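PDB 3KZH: probable sugar kinase from Clostridium perfringens, which probably transfers a phosphoryl group to a sugar, as a kinase of the pfkB (ribokinase-like) family, and binds beta-D-glucopyranose. Local coordinates for residues G240-T245 / T310-E315; A280-N285 / D301-K306. One frame throughout, in Å; residues are numbered along the deposited sequence.

Contact 1 of 2, residues G240-T245 / T310-E315; sequences GKIKAT and TTWEEE
The indole of Trp-312 meets strand 240-244 along its six-membered ring. Ala-244 CB sits 3.6 Å from CZ3 and Ile-242 CG2 3.7 Å from CE3 of Trp-312, both approaching obliquely, while Lys-243 O lies at the ring edge near its plane. The methyl CG2 of Thr-310 rests over the centre of one face, and Lys-278 makes a cation-pi contact with the indole. Chi1 of -50° places CG of Trp-312 anti to its carbonyl carbon, and the end of the side chain comes nearer to strand 240-244. Beneath it runs an antiparallel ladder at the end of the large sheet of the ribokinase-like fold, where 312-317 is the outermost strand within this chain. Lys-241 with Glu-315 and Lys-243 with Glu-313 are the hydrogen-bonded pairs; the bond from Glu-313 N to Lys-243 O, 2.9 Å, is almost straight at the hydrogen (177°). Each lysine runs alongside its glutamate on the side of the sheet away from the indole, but Lys-243 NZ stays 4.0 Å from Glu-313 OE1, beyond a salt bridge. Glu-315 OE1 bonds to Tyr-317 OH. Past the ladder, Thr-245 N reaches Thr-311 O, and a water links Thr-245 O to Thr-311 N.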
loop_
_atom_site.group_PDB
_atom_site.type_symbol
_atom_site.label_atom_id
_atom_site.label_comp_id
_atom_site.label_asym_id
_atom_site.label_seq_id
_atom_site.Cartn_x
_atom_site.Cartn_y
_atom_site.Cartn_z
ATOM N N GLY A 240 -38.869 -21.896 -0.900
ATOM C CA GLY A 240 -38.216 -23.053 -0.333
ATOM C C GLY A 240 -37.058 -22.696 0.557
ATOM O O GLY A 240 -36.838 -21.525 0.862
ATOM N N LYS A 241 -36.313 -23.725 0.952
ATOM C CA LYS A 241 -35.151 -23.597 1.816
ATOM C C LYS A 241 -34.149 -24.657 1.398
ATOM O O LYS A 241 -34.496 -25.832 1.270
ATOM C CB LYS A 241 -35.541 -23.797 3.286
ATOM C CG LYS A 241 -34.400 -23.616 4.290
ATOM C CD LYS A 241 -34.561 -24.504 5.518
ATOM C CE LYS A 241 -35.623 -23.974 6.471
ATOM N NZ LYS A 241 -35.733 -24.838 7.683
ATOM N N ILE A 242 -32.914 -24.229 1.145
ATOM C CA ILE A 242 -31.839 -25.132 0.722
ATOM C C ILE A 242 -30.652 -24.971 1.663
ATOM O O ILE A 242 -30.289 -23.857 2.049
ATOM C CB ILE A 242 -31.409 -24.897 -0.777
ATOM C CG1 ILE A 242 -32.584 -25.166 -1.729
ATOM C CG2 ILE A 242 -30.297 -25.853 -1.171
ATOM C CD1 ILE A 242 -32.385 -24.684 -3.156
ATOM N N LYS A 243 -30.049 -26.100 2.011
ATOM C CA LYS A 243 -28.905 -26.137 2.908
ATOM C C LYS A 243 -27.888 -27.110 2.342
ATOM O O LYS A 243 -28.248 -28.047 1.632
ATOM C CB LYS A 243 -29.378 -26.600 4.295
ATOM C CG LYS A 243 -28.315 -26.798 5.358
ATOM C CD LYS A 243 -28.892 -27.587 6.505
ATOM C CE LYS A 243 -27.802 -28.141 7.399
ATOM N NZ LYS A 243 -28.384 -28.889 8.552
ATOM N N ALA A 244 -26.614 -26.843 2.610
ATOM C CA ALA A 244 -25.540 -27.717 2.173
ATOM C C ALA A 244 -25.037 -28.497 3.376
ATOM O O ALA A 244 -24.991 -27.977 4.494
ATOM C CB ALA A 244 -24.408 -26.915 1.558
ATOM N N THR A 245 -24.711 -29.765 3.152
ATOM C CA THR A 245 -24.166 -30.616 4.208
ATOM C C THR A 245 -22.635 -30.470 4.110
ATOM O O THR A 245 -22.129 -29.882 3.144
ATOM C CB THR A 245 -24.600 -32.111 4.030
ATOM O OG1 THR A 245 -24.053 -32.645 2.817
ATOM C CG2 THR A 245 -26.113 -32.235 3.971
ATOM N N THR A 310 -21.298 -31.282 -4.035
ATOM C CA THR A 310 -22.100 -30.990 -2.840
ATOM C C THR A 310 -23.435 -31.739 -2.747
ATOM O O THR A 310 -24.166 -31.875 -3.731
ATOM C CB THR A 310 -22.332 -29.435 -2.676
ATOM O OG1 THR A 310 -21.068 -28.764 -2.597
ATOM C CG2 THR A 310 -23.108 -29.095 -1.397
ATOM N N THR A 311 -23.723 -32.227 -1.541
ATOM C CA THR A 311 -24.970 -32.923 -1.233
ATOM C C THR A 311 -25.870 -31.882 -0.559
ATOM O O THR A 311 -25.476 -31.269 0.443
ATOM C CB THR A 311 -24.729 -34.147 -0.306
ATOM O OG1 THR A 311 -23.956 -35.124 -1.015
ATOM C CG2 THR A 311 -26.058 -34.788 0.133
ATOM N N TRP A 312 -27.067 -31.698 -1.117
ATOM C CA TRP A 312 -28.023 -30.711 -0.621
ATOM C C TRP A 312 -29.258 -31.248 0.100
ATOM O O TRP A 312 -29.733 -32.347 -0.177
ATOM C CB TRP A 312 -28.516 -29.809 -1.776
ATOM C CG TRP A 312 -27.442 -29.184 -2.659
ATOM C CD1 TRP A 312 -26.944 -29.696 -3.823
ATOM C CD2 TRP A 312 -26.753 -27.944 -2.440
ATOM N NE1 TRP A 312 -25.982 -28.861 -4.342
ATOM C CE2 TRP A 312 -25.842 -27.776 -3.520
ATOM C CE3 TRP A 312 -26.809 -26.951 -1.441
ATOM C CZ2 TRP A 312 -24.985 -26.654 -3.624
ATOM C CZ3 TRP A 312 -25.950 -25.825 -1.543
ATOM C CH2 TRP A 312 -25.054 -25.696 -2.628
ATOM N N GLU A 313 -29.755 -30.450 1.043
ATOM C CA GLU A 313 -30.987 -30.736 1.772
ATOM C C GLU A 313 -31.904 -29.667 1.196
ATOM O O GLU A 313 -31.631 -28.472 1.343
ATOM C CB GLU A 313 -30.820 -30.547 3.280
ATOM C CG GLU A 313 -30.236 -31.753 4.002
ATOM C CD GLU A 313 -30.052 -31.524 5.490
ATOM O OE1 GLU A 313 -30.916 -30.875 6.121
ATOM O OE2 GLU A 313 -29.033 -32.000 6.033
ATOM N N GLU A 314 -32.903 -30.106 0.429
ATOM C CA GLU A 314 -33.853 -29.211 -0.236
ATOM C C GLU A 314 -35.276 -29.408 0.256
ATOM O O GLU A 314 -35.696 -30.528 0.520
ATOM C CB GLU A 314 -33.810 -29.413 -1.762
ATOM C CG GLU A 314 -32.454 -29.180 -2.407
ATOM C CD GLU A 314 -32.463 -29.416 -3.899
ATOM O OE1 GLU A 314 -33.185 -28.696 -4.614
ATOM O OE2 GLU A 314 -31.725 -30.303 -4.369
ATOM N N GLU A 315 -36.000 -28.299 0.390
ATOM C CA GLU A 315 -37.391 -28.268 0.854
ATOM C C GLU A 315 -38.136 -27.256 -0.015
ATOM O O GLU A 315 -37.599 -26.187 -0.301
ATOM C CB GLU A 315 -37.458 -27.815 2.327
ATOM C CG GLU A 315 -36.896 -28.813 3.355
ATOM C CD GLU A 315 -36.717 -28.236 4.763
ATOM O OE1 GLU A 315 -37.612 -27.528 5.272
ATOM O OE2 GLU A 315 -35.675 -28.529 5.383
HETATM O O HOH W 1 -33.540 -27.694 3.716
HETATM O O HOH W 2 -21.842 -31.786 0.787
#

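Contact 2 of 2, residues A280-N285 / D301-K306; sequences AMTMSN and DTVLAK
Thr-282, Val-303 and Lys-306 carry this crossing of two helices, and the methyl of Thr-282 is where they come together. CG2 of Thr-282 meets the backbone of the other helix, 3.2 Å from Val-303 O, and is also 3.8 Å from Lys-306 CB. With chi1 at -65° the methyl stands anti to the backbone N, while OG1 is left beside that N and bonds to Lys-278 O one turn earlier. The threonine thus spends its hydroxyl on its own helix and offers carbon to the partner.

Val-303 comes in on the flank of the threonine. Val-303 CG1 lies 3.9 Å from Thr-282 CG2 and 3.8 Å from CG of Met-283, a selenomethionine whose chain meets the valine at a slant. The second branch, Val-303 CG2, is 4.0 Å from Met-283 CG, and both valine methyls therefore bear on the same methylene.

Lys-306 uses its aliphatic chain. It slides past Thr-282 in the opposite direction, laying CB and CD against the methyl, and the bend at chi2 (-142°) carries CE of Lys-306 to 4.2 Å from Asn-285 CB. No hydrogen bond joins the two segments: apart from the Val-303 carbonyl met by the threonine methyl, the touching atoms are carbons. The segment axes pass 9.3 Å apart at 104°, close to perpendicular, which confines the touching residues to a small patch.

Helix 300-308 packs on helix 273-288, with Val-303 also set against Phe-279 and Ile-286 of that helix and against Met-298 of the preceding loop. Met-283 also reaches Ala-261 of helix 255-268, and Thr-282, with Met-281, also packs on Trp-312 of strand 312-317.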
loop_
_atom_site.group_PDB
_atom_site.type_symbol
_atom_site.label_atom_id
_atom_site.label_comp_id
_atom_site.label_asym_id
_atom_site.label_seq_id
_atom_site.Cartn_x
_atom_site.Cartn_y
_atom_site.Cartn_z
ATOM N N ALA A 280 -24.841 -19.444 -5.578
ATOM C CA ALA A 280 -24.503 -18.395 -4.622
ATOM C C ALA A 280 -24.100 -18.946 -3.251
ATOM O O ALA A 280 -23.249 -18.375 -2.577
ATOM C CB ALA A 280 -25.665 -17.439 -4.485
HETATM N N MSE A 281 -24.699 -20.070 -2.858
HETATM C CA MSE A 281 -24.394 -20.705 -1.584
HETATM C C MSE A 281 -23.045 -21.397 -1.640
HETATM O O MSE A 281 -22.305 -21.380 -0.650
HETATM C CB MSE A 281 -25.480 -21.688 -1.199
HETATM C CG MSE A 281 -25.825 -21.648 0.277
HETATM SE SE MSE A 281 -27.284 -22.823 0.731
HETATM C CE MSE A 281 -28.339 -22.598 -0.796
ATOM N N THR A 282 -22.718 -21.965 -2.810
ATOM C CA THR A 282 -21.420 -22.628 -3.051
ATOM C C THR A 282 -20.294 -21.587 -2.920
ATOM O O THR A 282 -19.254 -21.876 -2.338
ATOM C CB THR A 282 -21.370 -23.319 -4.454
ATOM O OG1 THR A 282 -22.335 -24.379 -4.489
ATOM C CG2 THR A 282 -19.993 -23.898 -4.748
HETATM N N MSE A 283 -20.559 -20.370 -3.413
HETATM C CA MSE A 283 -19.634 -19.222 -3.347
HETATM C C MSE A 283 -19.458 -18.778 -1.899
HETATM O O MSE A 283 -18.346 -18.432 -1.471
HETATM C CB MSE A 283 -20.158 -18.038 -4.167
HETATM C CG MSE A 283 -20.140 -18.262 -5.646
HETATM SE SE MSE A 283 -20.389 -16.641 -6.688
HETATM C CE MSE A 283 -18.994 -15.609 -5.830
ATOM N N SER A 284 -20.566 -18.789 -1.154
ATOM C CA SER A 284 -20.555 -18.416 0.255
ATOM C C SER A 284 -19.803 -19.476 1.056
ATOM O O SER A 284 -19.002 -19.124 1.910
ATOM C CB SER A 284 -21.984 -18.246 0.781
ATOM O OG SER A 284 -21.985 -17.778 2.117
ATOM N N ASN A 285 -19.987 -20.750 0.692
ATOM C CA ASN A 285 -19.326 -21.886 1.348
ATOM C C ASN A 285 -17.813 -21.888 1.151
ATOM O O ASN A 285 -17.085 -22.248 2.065
ATOM C CB ASN A 285 -19.891 -23.238 0.866
ATOM C CG ASN A 285 -21.310 -23.518 1.356
ATOM O OD1 ASN A 285 -21.766 -23.001 2.389
ATOM N ND2 ASN A 285 -22.011 -24.376 0.616
ATOM N N ASP A 301 -14.790 -21.985 -12.530
ATOM C CA ASP A 301 -14.464 -23.416 -12.489
ATOM C C ASP A 301 -14.462 -24.050 -11.088
ATOM O O ASP A 301 -15.030 -25.126 -10.923
ATOM C CB ASP A 301 -13.150 -23.726 -13.245
ATOM C CG ASP A 301 -12.004 -22.766 -12.898
ATOM O OD1 ASP A 301 -11.955 -22.243 -11.769
ATOM O OD2 ASP A 301 -11.139 -22.533 -13.769
ATOM N N THR A 302 -13.910 -23.354 -10.085
ATOM C CA THR A 302 -13.871 -23.870 -8.703
ATOM C C THR A 302 -15.262 -23.896 -8.045
ATOM O O THR A 302 -15.563 -24.800 -7.268
ATOM C CB THR A 302 -12.844 -23.133 -7.767
ATOM O OG1 THR A 302 -13.412 -21.935 -7.232
ATOM C CG2 THR A 302 -11.568 -22.779 -8.511
ATOM N N VAL A 303 -16.111 -22.920 -8.395
ATOM C CA VAL A 303 -17.482 -22.822 -7.877
ATOM C C VAL A 303 -18.304 -23.967 -8.459
ATOM O O VAL A 303 -18.961 -24.686 -7.714
ATOM C CB VAL A 303 -18.161 -21.448 -8.215
ATOM C CG1 VAL A 303 -19.574 -21.390 -7.661
ATOM C CG2 VAL A 303 -17.361 -20.318 -7.664
ATOM N N LEU A 304 -18.188 -24.177 -9.770
ATOM C CA LEU A 304 -18.893 -25.263 -10.461
ATOM C C LEU A 304 -18.429 -26.664 -10.040
ATOM O O LEU A 304 -19.243 -27.581 -9.943
ATOM C CB LEU A 304 -18.777 -25.112 -11.977
ATOM C CG LEU A 304 -19.502 -23.951 -12.669
ATOM C CD1 LEU A 304 -19.281 -24.055 -14.175
ATOM C CD2 LEU A 304 -20.989 -23.965 -12.369
ATOM N N ALA A 305 -17.136 -26.801 -9.737
ATOM C CA ALA A 305 -16.546 -28.075 -9.300
ATOM C C ALA A 305 -17.022 -28.450 -7.897
ATOM O O ALA A 305 -17.254 -29.628 -7.623
ATOM C CB ALA A 305 -15.015 -28.006 -9.334
ATOM N N LYS A 306 -17.182 -27.445 -7.029
ATOM C CA LYS A 306 -17.655 -27.665 -5.660
ATOM C C LYS A 306 -19.171 -27.860 -5.625
ATOM O O LYS A 306 -19.671 -28.577 -4.767
ATOM C CB LYS A 306 -17.241 -26.525 -4.723
ATOM C CG LYS A 306 -17.178 -26.941 -3.247
ATOM C CD LYS A 306 -17.672 -25.856 -2.309
ATOM C CE LYS A 306 -17.651 -26.302 -0.860
ATOM N NZ LYS A 306 -16.274 -26.579 -0.383
#

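Helix 273-288 ties the two contacts together: its residues 280-285 form one half of contact 2 and also touch contact 1, where Met-281 SE lies 3.4 Å from Ile-242 O and Asn-285 ND2 3.6 Å from Ala-244 CB. Helix 300-308 leads directly into strand 312-317, so the second segments of both contacts are consecutive elements of the C-terminal region. Contact 1 is a surface contact at the sheet's end, held by backbone hydrogen bonds, with its lysine and glutamate pairs on one face and Ile-242, Ala-244 and Trp-312 on the other, against helix 273-288. Contact 2 is buried, smaller in area, and rests on methyl and methylene packing with no hydrogen bond across it.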